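Local coordinates for transcriptional regulator, TetR family (Marinobacter aquaeolei, PDB 3NNR), which probably binds DNA through an N-terminal helix-turn-helix domain, as other TetR-family transcriptional regulators do, at residues S13-F18 / Y95-R100. Numbering follows the deposited sequence. Where two conformers were deposited one is given.
With SO4 (sulfate ion), chain D.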
loop_
_atom_site.group_PDB
_atom_site.type_symbol
_atom_site.label_atom_id
_atom_site.label_comp_id
_atom_site.label_asym_id
_atom_site.label_seq_id
_atom_site.Cartn_x
_atom_site.Cartn_y
_atom_site.Cartn_z
ATOM N N SER A 13 -17.084 -10.105 17.569
ATOM C CA SER A 13 -17.436 -11.066 16.535
ATOM C C SER A 13 -17.447 -10.473 15.130
ATOM O O SER A 13 -17.032 -11.139 14.185
ATOM C CB SER A 13 -18.777 -11.732 16.819
ATOM O OG SER A 13 -18.659 -12.625 17.900
ATOM N N SER A 14 -17.925 -9.244 14.986
ATOM C CA SER A 14 -17.907 -8.579 13.677
ATOM C C SER A 14 -16.479 -8.438 13.185
ATOM O O SER A 14 -16.197 -8.760 12.019
ATOM C CB SER A 14 -18.563 -7.231 13.731
ATOM O OG SER A 14 -19.914 -7.407 14.016
ATOM N N LEU A 15 -15.580 -7.993 14.062
ATOM C CA LEU A 15 -14.146 -7.893 13.731
ATOM C C LEU A 15 -13.565 -9.240 13.228
ATOM O O LEU A 15 -12.850 -9.260 12.224
ATOM C CB LEU A 15 -13.351 -7.373 14.947
ATOM C CG LEU A 15 -11.817 -7.267 14.850
ATOM C CD1 LEU A 15 -11.407 -6.253 13.805
ATOM C CD2 LEU A 15 -11.236 -6.947 16.233
ATOM N N GLU A 16 -13.912 -10.338 13.915
ATOM C CA GLU A 16 -13.453 -11.711 13.581
ATOM C C GLU A 16 -13.940 -12.129 12.197
ATOM O O GLU A 16 -13.167 -12.650 11.387
ATOM C CB GLU A 16 -13.957 -12.758 14.605
ATOM C CG GLU A 16 -13.416 -14.206 14.403
ATOM C CD GLU A 16 -14.262 -15.285 15.079
ATOM O OE1 GLU A 16 -14.871 -15.021 16.140
ATOM O OE2 GLU A 16 -14.307 -16.409 14.535
ATOM N N LEU A 17 -15.236 -11.917 11.943
ATOM C CA LEU A 17 -15.856 -12.271 10.652
ATOM C C LEU A 17 -15.298 -11.371 9.532
ATOM O O LEU A 17 -14.909 -11.884 8.501
ATOM C CB LEU A 17 -17.380 -12.216 10.734
ATOM C CG LEU A 17 -18.073 -13.285 11.595
ATOM C CD1 LEU A 17 -19.476 -12.870 11.857
ATOM C CD2 LEU A 17 -18.041 -14.697 10.970
ATOM N N PHE A 18 -15.170 -10.059 9.766
ATOM C CA PHE A 18 -14.583 -9.168 8.769
ATOM C C PHE A 18 -13.137 -9.565 8.417
ATOM O O PHE A 18 -12.830 -9.637 7.259
ATOM C CB PHE A 18 -14.632 -7.669 9.146
ATOM C CG PHE A 18 -16.031 -7.093 9.358
ATOM C CD1 PHE A 18 -17.181 -7.634 8.765
ATOM C CD2 PHE A 18 -16.173 -5.916 10.096
ATOM C CE1 PHE A 18 -18.465 -7.048 8.992
ATOM C CE2 PHE A 18 -17.436 -5.317 10.313
ATOM C CZ PHE A 18 -18.582 -5.897 9.749
ATOM N N TYR A 95 -6.586 -5.680 12.967
ATOM C CA TYR A 95 -7.638 -4.952 12.298
ATOM C C TYR A 95 -7.422 -5.038 10.779
ATOM O O TYR A 95 -7.812 -4.140 10.035
ATOM C CB TYR A 95 -7.633 -3.507 12.820
ATOM C CG TYR A 95 -8.088 -3.413 14.260
ATOM C CD1 TYR A 95 -7.223 -3.739 15.309
ATOM C CD2 TYR A 95 -9.392 -3.004 14.592
ATOM C CE1 TYR A 95 -7.623 -3.687 16.650
ATOM C CE2 TYR A 95 -9.818 -2.935 15.966
ATOM C CZ TYR A 95 -8.915 -3.280 16.991
ATOM O OH TYR A 95 -9.266 -3.243 18.356
ATOM N N ARG A 96 -6.878 -6.173 10.315
ATOM C CA ARG A 96 -6.527 -6.355 8.896
ATOM C C ARG A 96 -7.663 -6.089 7.909
ATOM O O ARG A 96 -7.382 -5.689 6.771
ATOM C CB ARG A 96 -5.834 -7.728 8.618
ATOM C CG ARG A 96 -6.769 -8.919 8.492
ATOM C CD ARG A 96 -6.097 -10.291 8.734
ATOM N NE ARG A 96 -6.057 -10.502 10.172
ATOM C CZ ARG A 96 -6.600 -11.505 10.857
ATOM N NH1 ARG A 96 -7.174 -12.550 10.265
ATOM N NH2 ARG A 96 -6.488 -11.495 12.179
ATOM N N PHE A 97 -8.906 -6.310 8.332
ATOM C CA PHE A 97 -10.099 -6.074 7.470
ATOM C C PHE A 97 -10.214 -4.615 6.993
ATOM O O PHE A 97 -10.721 -4.351 5.906
ATOM C CB PHE A 97 -11.419 -6.454 8.185
ATOM C CG PHE A 97 -12.008 -5.324 8.992
ATOM C CD1 PHE A 97 -11.527 -5.026 10.245
ATOM C CD2 PHE A 97 -13.002 -4.491 8.438
ATOM C CE1 PHE A 97 -12.042 -3.943 10.984
ATOM C CE2 PHE A 97 -13.499 -3.412 9.140
ATOM C CZ PHE A 97 -13.016 -3.128 10.423
ATOM N N PHE A 98 -9.755 -3.686 7.819
ATOM C CA PHE A 98 -9.895 -2.259 7.552
ATOM C C PHE A 98 -9.099 -1.796 6.329
ATOM O O PHE A 98 -9.683 -1.305 5.363
ATOM C CB PHE A 98 -9.532 -1.476 8.803
ATOM C CG PHE A 98 -9.845 -0.032 8.725
ATOM C CD1 PHE A 98 -11.135 0.410 8.916
ATOM C CD2 PHE A 98 -8.841 0.899 8.508
ATOM C CE1 PHE A 98 -11.434 1.756 8.850
ATOM C CE2 PHE A 98 -9.128 2.244 8.445
ATOM C CZ PHE A 98 -10.429 2.673 8.607
ATOM N N HIS A 99 -7.792 -2.022 6.340
ATOM C CA HIS A 99 -6.933 -1.591 5.208
ATOM C C HIS A 99 -7.202 -2.324 3.895
ATOM O O HIS A 99 -6.910 -1.794 2.817
ATOM C CB HIS A 99 -5.464 -1.640 5.585
ATOM C CG HIS A 99 -5.162 -0.803 6.782
ATOM N ND1 HIS A 99 -5.333 -1.274 8.069
ATOM C CD2 HIS A 99 -4.769 0.490 6.893
ATOM C CE1 HIS A 99 -5.029 -0.307 8.919
ATOM N NE2 HIS A 99 -4.679 0.770 8.233
ATOM N N ARG A 100 -7.807 -3.502 4.002
ATOM C CA ARG A 100 -8.131 -4.334 2.857
ATOM C C ARG A 100 -9.258 -3.732 2.013
ATOM O O ARG A 100 -9.160 -3.728 0.785
ATOM C CB ARG A 100 -8.485 -5.721 3.352
ATOM C CG ARG A 100 -8.824 -6.739 2.288
ATOM C CD ARG A 100 -8.669 -8.128 2.893
ATOM N NE ARG A 100 -9.628 -8.387 3.938
ATOM C CZ ARG A 100 -9.507 -9.268 4.934
ATOM N NH1 ARG A 100 -8.417 -9.980 5.136
ATOM N NH2 ARG A 100 -10.510 -9.399 5.784
HETATM S S SO4 D . -6.763 -14.024 6.649
HETATM O O1 SO4 D . -5.553 -14.845 6.540
HETATM O O2 SO4 D . -7.766 -14.200 5.565
HETATM O O3 SO4 D . -7.408 -14.400 7.924
HETATM O O4 SO4 D . -6.209 -12.676 6.578
#
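In this TetR-type fold, the first helix of the probable DNA-binding domain packs against the C-terminal regulatory domain through L15 and F18, which meet Y95, just before the short helix 96-100, and F97 and R100 on it. The two helix segments cross at 55°; their axes come within 9.8 Å, and apolar side chains make most of the contact between them. CG of F97 stands between its backbone N and carbonyl carbon (chi1 88°), which sets the ring alongside F18. There CB of F18 lies 3.5 Å from CG of F97, and CD2 of F18 sits over the rim of one F97 face; the two ring planes are inclined at 42°. The branched, flexible end of L15 lets one methyl, CD1, touch both CE1 of F97 at 3.7 Å and CD2 of Y95 at 3.9 Å. Replacing F97 by an alanine is likely to leave F18 without the ring beside it and L15 CD1 with Y95 alone on this side. N19, just beyond F18, receives R100 NH2 at its backbone O and accepts the F97 backbone N-H with its side chain. The long arm of R100, bent at chi3, brings NH2 to 2.8 Å from O of F18, near the guanidinium plane.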